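Local coordinates for protein ZYG-9 (Caenorhabditis elegans, PDB 2OF3) that organises microtubules and spindle poles during mitosis and meiosis in one-cell embryos and belongs to a family whose TOG domains bind tubulin, at residues E2-D7 with Q46-L51; L87-C92 with E109-I114. All coordinates share one frame; numbering follows the deposited sequence.

How the interactions relate
Both contacts lie toward the N-terminal end of an all-helical TOG domain, but at different depths. Interaction 1, at the periphery, ties the extended N-terminal residues 2-7 to the turn entering helix 49-55. It relies on backbone and amide hydrogen bonds, with Leu5 and Leu51 buried and a lysine and a glutamate outward. Interaction 2 is fully buried and joins helix 85-95 to helix 101-120 by apolar and sulfur contacts alone. The two share no helix, yet they touch: Leu5 CD2 lies 3.9 Å from Leu88 CD1, and Gln46 packs on Leu87. Leu5 thus extends the apolar interior, while helix 60-76 borders both contacts.

Interaction 1. Residues E2-D7 with Q46-L51; sequences ELLLSD and QAKVSL
Leu5 and Ala47 form a single antiparallel, non-hydrogen-bonded bridge, their CA atoms 4.5 Å apart, flanked by the backbone bonds Lys48 N to Leu4 O (3.1 Å) and Ser6 N to Gln46 O (2.8 Å). Ser6 adds a third bond: with chi1 at 70°, its hydroxyl OG swings to Gln46 OE1, 2.6 Å away. This amide oxygen is gripped twice, because Asn8 ND2 also donates to it, while Gln46 NE2 reaches Asp10; a long amide suits a place that needs both acceptor and donor. Leu4 meets Leu51 nearly at a right angle, CG to CD2 3.9 Å, and its CD1 also rests 4.0 Å from Lys48 CD. Lysine fits here because its methylenes run over the Leu3-Leu4 backbone and carry NZ toward Glu2, whose poorly ordered carboxylate stays beyond salt-bridge distance. Cut back to an alanine, the side chain would probably leave Leu4 CD1 and the Leu3-Leu4 backbone less covered, and Glu2 without its nearby positive charge. Inward, Leu4, Leu5 and Leu51 pack on helix 60-76, Ser80 of helix 78-83 binds the Leu5 carbonyl, and Leu5 and Gln46 reach helix 85-95.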
loop_
_atom_site.group_PDB
_atom_site.type_symbol
_atom_site.label_atom_id
_atom_site.label_comp_id
_atom_site.label_asym_id
_atom_site.label_seq_id
_atom_site.Cartn_x
_atom_site.Cartn_y
_atom_site.Cartn_z
ATOM N N GLU A 2 -19.557 27.505 1.381
ATOM C CA GLU A 2 -18.828 26.593 0.451
ATOM C C GLU A 2 -17.785 25.653 1.075
ATOM O O GLU A 2 -16.930 26.047 1.898
ATOM C CB GLU A 2 -18.231 27.312 -0.763
ATOM C CG GLU A 2 -19.284 27.782 -1.785
ATOM C CD GLU A 2 -19.573 29.299 -1.678
ATOM O OE1 GLU A 2 -20.653 29.668 -1.151
ATOM O OE2 GLU A 2 -18.715 30.122 -2.099
ATOM N N LEU A 3 -17.894 24.389 0.672
ATOM C CA LEU A 3 -16.971 23.328 1.063
ATOM C C LEU A 3 -15.578 23.663 0.538
ATOM O O LEU A 3 -15.406 24.096 -0.619
ATOM C CB LEU A 3 -17.450 21.989 0.473
ATOM C CG LEU A 3 -18.871 21.487 0.761
ATOM C CD1 LEU A 3 -19.186 20.216 -0.004
ATOM C CD2 LEU A 3 -19.114 21.279 2.264
ATOM N N LEU A 4 -14.583 23.471 1.387
ATOM C CA LEU A 4 -13.208 23.534 0.973
ATOM C C LEU A 4 -12.859 22.527 -0.173
ATOM O O LEU A 4 -11.979 22.779 -1.014
ATOM C CB LEU A 4 -12.379 23.261 2.193
ATOM C CG LEU A 4 -10.886 23.454 2.053
ATOM C CD1 LEU A 4 -10.586 24.945 1.786
ATOM C CD2 LEU A 4 -10.264 22.967 3.335
ATOM N N LEU A 5 -13.577 21.399 -0.198
ATOM C CA LEU A 5 -13.307 20.285 -1.099
ATOM C C LEU A 5 -14.637 19.744 -1.491
ATOM O O LEU A 5 -15.501 19.618 -0.644
ATOM C CB LEU A 5 -12.454 19.226 -0.397
ATOM C CG LEU A 5 -12.007 18.051 -1.270
ATOM C CD1 LEU A 5 -11.065 18.550 -2.438
ATOM C CD2 LEU A 5 -11.314 17.034 -0.333
ATOM N N SER A 6 -14.847 19.493 -2.783
ATOM C CA SER A 6 -16.128 19.064 -3.316
ATOM C C SER A 6 -16.708 17.754 -2.735
ATOM O O SER A 6 -15.996 16.902 -2.201
ATOM C CB SER A 6 -16.016 18.887 -4.841
ATOM O OG SER A 6 -15.195 17.748 -5.121
ATOM N N ASP A 7 -18.011 17.586 -2.897
ATOM C CA ASP A 7 -18.672 16.347 -2.579
ATOM C C ASP A 7 -19.532 16.141 -3.823
ATOM O O ASP A 7 -20.625 16.705 -3.929
ATOM C CB ASP A 7 -19.501 16.560 -1.300
ATOM C CG ASP A 7 -20.597 15.506 -1.093
ATOM O OD1 ASP A 7 -20.539 14.416 -1.729
ATOM O OD2 ASP A 7 -21.528 15.773 -0.276
ATOM N N GLN A 46 -11.908 20.574 -8.047
ATOM C CA GLN A 46 -12.560 20.029 -6.816
ATOM C C GLN A 46 -12.329 20.828 -5.516
ATOM O O GLN A 46 -13.114 20.749 -4.588
ATOM C CB GLN A 46 -12.099 18.561 -6.540
ATOM C CG GLN A 46 -12.231 17.603 -7.727
ATOM C CD GLN A 46 -13.616 17.593 -8.341
ATOM O OE1 GLN A 46 -14.636 17.913 -7.690
ATOM N NE2 GLN A 46 -13.663 17.243 -9.626
ATOM N N ALA A 47 -11.255 21.607 -5.475
ATOM C CA ALA A 47 -10.758 22.267 -4.287
ATOM C C ALA A 47 -10.719 23.799 -4.482
ATOM O O ALA A 47 -10.319 24.302 -5.533
ATOM C CB ALA A 47 -9.317 21.750 -3.948
ATOM N N LYS A 48 -11.079 24.528 -3.429
ATOM C CA LYS A 48 -10.843 25.977 -3.341
ATOM C C LYS A 48 -9.353 26.368 -3.550
ATOM O O LYS A 48 -8.417 25.663 -3.108
ATOM C CB LYS A 48 -11.294 26.487 -1.952
ATOM C CG LYS A 48 -12.806 26.551 -1.740
ATOM C CD LYS A 48 -13.034 27.206 -0.351
ATOM C CE LYS A 48 -14.490 27.735 -0.242
ATOM N NZ LYS A 48 -15.079 27.608 -1.627
ATOM N N VAL A 49 -9.136 27.540 -4.148
ATOM C CA VAL A 49 -7.781 27.950 -4.490
ATOM C C VAL A 49 -6.910 28.077 -3.270
ATOM O O VAL A 49 -5.713 27.834 -3.364
ATOM C CB VAL A 49 -7.736 29.261 -5.360
ATOM C CG1 VAL A 49 -8.766 29.204 -6.453
ATOM C CG2 VAL A 49 -7.964 30.479 -4.489
ATOM N N SER A 50 -7.468 28.416 -2.105
ATOM C CA SER A 50 -6.600 28.498 -0.905
ATOM C C SER A 50 -6.092 27.164 -0.463
ATOM O O SER A 50 -4.954 27.077 0.001
ATOM C CB SER A 50 -7.300 29.149 0.294
ATOM O OG SER A 50 -8.457 28.420 0.636
ATOM N N LEU A 51 -6.905 26.099 -0.583
ATOM C CA LEU A 51 -6.339 24.732 -0.418
ATOM C C LEU A 51 -5.355 24.388 -1.530
ATOM O O LEU A 51 -4.268 23.869 -1.266
ATOM C CB LEU A 51 -7.458 23.686 -0.335
ATOM C CG LEU A 51 -7.025 22.236 -0.067
ATOM C CD1 LEU A 51 -6.170 22.082 1.166
ATOM C CD2 LEU A 51 -8.297 21.347 0.044
#

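Interaction 2. Residues L87-C92 with E109-I114; sequences LLLKWC and ELCKVI
Leu88, Leu89 and Cys92 meet Leu110, Cys111 and Ile114 without an aromatic ring between them; the one ring system of the two segments, that of Trp91, is set aside from the seam, meeting Phe56 and His63 edge-to-face and giving its NE1 hydrogen to the carbonyl of Leu55. This is the antiparallel helix packing of a TOG domain, an array of HEAT-like helical hairpins. The axes of the two segments approach to 10.3 Å with a signed crossing angle of -155°, which leaves room for one interlocking layer of medium-sized side chains.

Ile114 contributes the largest share of the buried surface, because beta-branching lets it send carbon to two leucines at once. With CG1 beside its own backbone N (chi1 -74°), the longer branch carries CD1 to Leu88, 3.7 Å from its CB, the two side chains crossing at about a right angle. The short branch turns the other way, and CG2 lies 4.0 Å from Leu89 CG, with both Leu89 methyls at a similar range; here the side chains slide past each other in opposite directions.

One turn further along helix 85-95, Cys92 takes the place of a leucine and sulfur enters the seam. Leu110 extends CD2 to 4.1 Å from Cys92 SG, and cysteine suits the place by being compact, polarisable and content in an apolar setting. Cys111 is shared by Leu89 and Cys92, its SG lying 4.2 Å from Leu89 CD2. Outside the pair, Phe133 of helix 127-139 covers Leu89 and Cys111, Phe96 also touches Cys111, and Leu110 packs on Leu70 of helix 60-76. The two thiols approach without being joined: Cys111 SG stands 3.7 Å from Cys92 CB and 3.8 Å from Cys92 SG, far too long for a disulfide.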
loop_
_atom_site.group_PDB
_atom_site.type_symbol
_atom_site.label_atom_id
_atom_site.label_comp_id
_atom_site.label_asym_id
_atom_site.label_seq_id
_atom_site.Cartn_x
_atom_site.Cartn_y
_atom_site.Cartn_z
ATOM N N LEU A 87 -7.742 11.362 -5.661
ATOM C CA LEU A 87 -6.825 12.498 -5.904
ATOM C C LEU A 87 -6.030 12.809 -4.677
ATOM O O LEU A 87 -4.863 13.192 -4.779
ATOM C CB LEU A 87 -7.617 13.745 -6.332
ATOM C CG LEU A 87 -8.496 13.564 -7.601
ATOM C CD1 LEU A 87 -9.371 14.838 -7.869
ATOM C CD2 LEU A 87 -7.610 13.260 -8.813
ATOM N N LEU A 88 -6.650 12.645 -3.508
ATOM C CA LEU A 88 -5.937 12.901 -2.241
ATOM C C LEU A 88 -4.884 11.873 -2.010
ATOM O O LEU A 88 -3.767 12.231 -1.633
ATOM C CB LEU A 88 -6.915 12.969 -1.071
ATOM C CG LEU A 88 -7.872 14.166 -1.109
ATOM C CD1 LEU A 88 -8.838 14.043 0.060
ATOM C CD2 LEU A 88 -7.161 15.562 -1.165
ATOM N N LEU A 89 -5.174 10.601 -2.294
ATOM C CA LEU A 89 -4.173 9.561 -2.150
ATOM C C LEU A 89 -3.035 9.757 -3.134
ATOM O O LEU A 89 -1.872 9.557 -2.765
ATOM C CB LEU A 89 -4.805 8.150 -2.232
ATOM C CG LEU A 89 -5.769 7.829 -1.058
ATOM C CD1 LEU A 89 -6.500 6.529 -1.415
ATOM C CD2 LEU A 89 -5.030 7.650 0.281
ATOM N N LYS A 90 -3.314 10.222 -4.343
ATOM C CA LYS A 90 -2.224 10.536 -5.299
ATOM C C LYS A 90 -1.280 11.664 -4.803
ATOM O O LYS A 90 -0.030 11.585 -4.925
ATOM C CB LYS A 90 -2.805 10.895 -6.663
ATOM C CG LYS A 90 -3.323 9.679 -7.450
ATOM C CD LYS A 90 -3.973 10.164 -8.735
ATOM C CE LYS A 90 -4.129 9.054 -9.715
ATOM N NZ LYS A 90 -5.127 8.051 -9.180
ATOM N N TRP A 91 -1.873 12.739 -4.295
ATOM C CA TRP A 91 -1.100 13.812 -3.672
ATOM C C TRP A 91 -0.222 13.281 -2.529
ATOM O O TRP A 91 0.926 13.669 -2.421
ATOM C CB TRP A 91 -2.054 14.905 -3.181
ATOM C CG TRP A 91 -1.301 16.087 -2.622
ATOM C CD1 TRP A 91 -0.824 17.171 -3.324
ATOM C CD2 TRP A 91 -0.892 16.275 -1.231
ATOM N NE1 TRP A 91 -0.170 18.023 -2.453
ATOM C CE2 TRP A 91 -0.193 17.513 -1.171
ATOM C CE3 TRP A 91 -1.059 15.513 -0.039
ATOM C CZ2 TRP A 91 0.351 18.035 0.060
ATOM C CZ3 TRP A 91 -0.535 16.025 1.189
ATOM C CH2 TRP A 91 0.172 17.284 1.212
ATOM N N CYS A 92 -0.750 12.403 -1.678
ATOM C CA CYS A 92 0.020 11.739 -0.636
ATOM C C CYS A 92 1.184 10.922 -1.216
ATOM O O CYS A 92 2.266 10.944 -0.627
ATOM C CB CYS A 92 -0.887 10.832 0.226
ATOM S SG CYS A 92 -2.117 11.758 1.277
ATOM N N GLU A 109 -1.484 9.940 8.537
ATOM C CA GLU A 109 -2.728 10.144 9.272
ATOM C C GLU A 109 -3.844 10.439 8.316
ATOM O O GLU A 109 -4.947 9.896 8.474
ATOM C CB GLU A 109 -2.537 11.303 10.231
ATOM C CG GLU A 109 -3.730 11.769 10.931
ATOM C CD GLU A 109 -3.404 13.000 11.804
ATOM O OE1 GLU A 109 -2.205 13.287 12.062
ATOM O OE2 GLU A 109 -4.358 13.659 12.240
ATOM N N LEU A 110 -3.581 11.278 7.312
ATOM C CA LEU A 110 -4.595 11.485 6.248
ATOM C C LEU A 110 -4.918 10.193 5.485
ATOM O O LEU A 110 -6.096 9.909 5.244
ATOM C CB LEU A 110 -4.230 12.617 5.263
ATOM C CG LEU A 110 -5.289 12.932 4.199
ATOM C CD1 LEU A 110 -6.663 13.312 4.842
ATOM C CD2 LEU A 110 -4.807 14.049 3.286
ATOM N N CYS A 111 -3.900 9.413 5.116
ATOM C CA CYS A 111 -4.110 8.167 4.370
ATOM C C CYS A 111 -4.986 7.234 5.196
ATOM O O CYS A 111 -5.910 6.630 4.671
ATOM C CB CYS A 111 -2.774 7.454 4.053
ATOM S SG CYS A 111 -1.767 8.347 2.859
ATOM N N LYS A 112 -4.692 7.119 6.493
ATOM C CA LYS A 112 -5.478 6.284 7.417
ATOM C C LYS A 112 -6.969 6.662 7.485
ATOM O O LYS A 112 -7.847 5.801 7.391
ATOM C CB LYS A 112 -4.812 6.265 8.814
ATOM C CG LYS A 112 -5.513 5.434 9.906
ATOM C CD LYS A 112 -5.177 3.935 9.815
ATOM C CE LYS A 112 -5.873 3.152 10.981
ATOM N NZ LYS A 112 -5.269 3.609 12.299
ATOM N N VAL A 113 -7.242 7.939 7.608
ATOM C CA VAL A 113 -8.602 8.439 7.700
ATOM C C VAL A 113 -9.341 8.113 6.410
ATOM O O VAL A 113 -10.493 7.680 6.432
ATOM C CB VAL A 113 -8.518 9.989 7.976
ATOM C CG1 VAL A 113 -9.663 10.755 7.451
ATOM C CG2 VAL A 113 -8.313 10.267 9.499
ATOM N N ILE A 114 -8.691 8.341 5.272
ATOM C CA ILE A 114 -9.308 8.092 3.958
ATOM C C ILE A 114 -9.642 6.599 3.756
ATOM O O ILE A 114 -10.773 6.262 3.392
ATOM C CB ILE A 114 -8.420 8.648 2.764
ATOM C CG1 ILE A 114 -8.488 10.182 2.678
ATOM C CG2 ILE A 114 -8.882 8.071 1.404
ATOM C CD1 ILE A 114 -7.393 10.738 1.783
#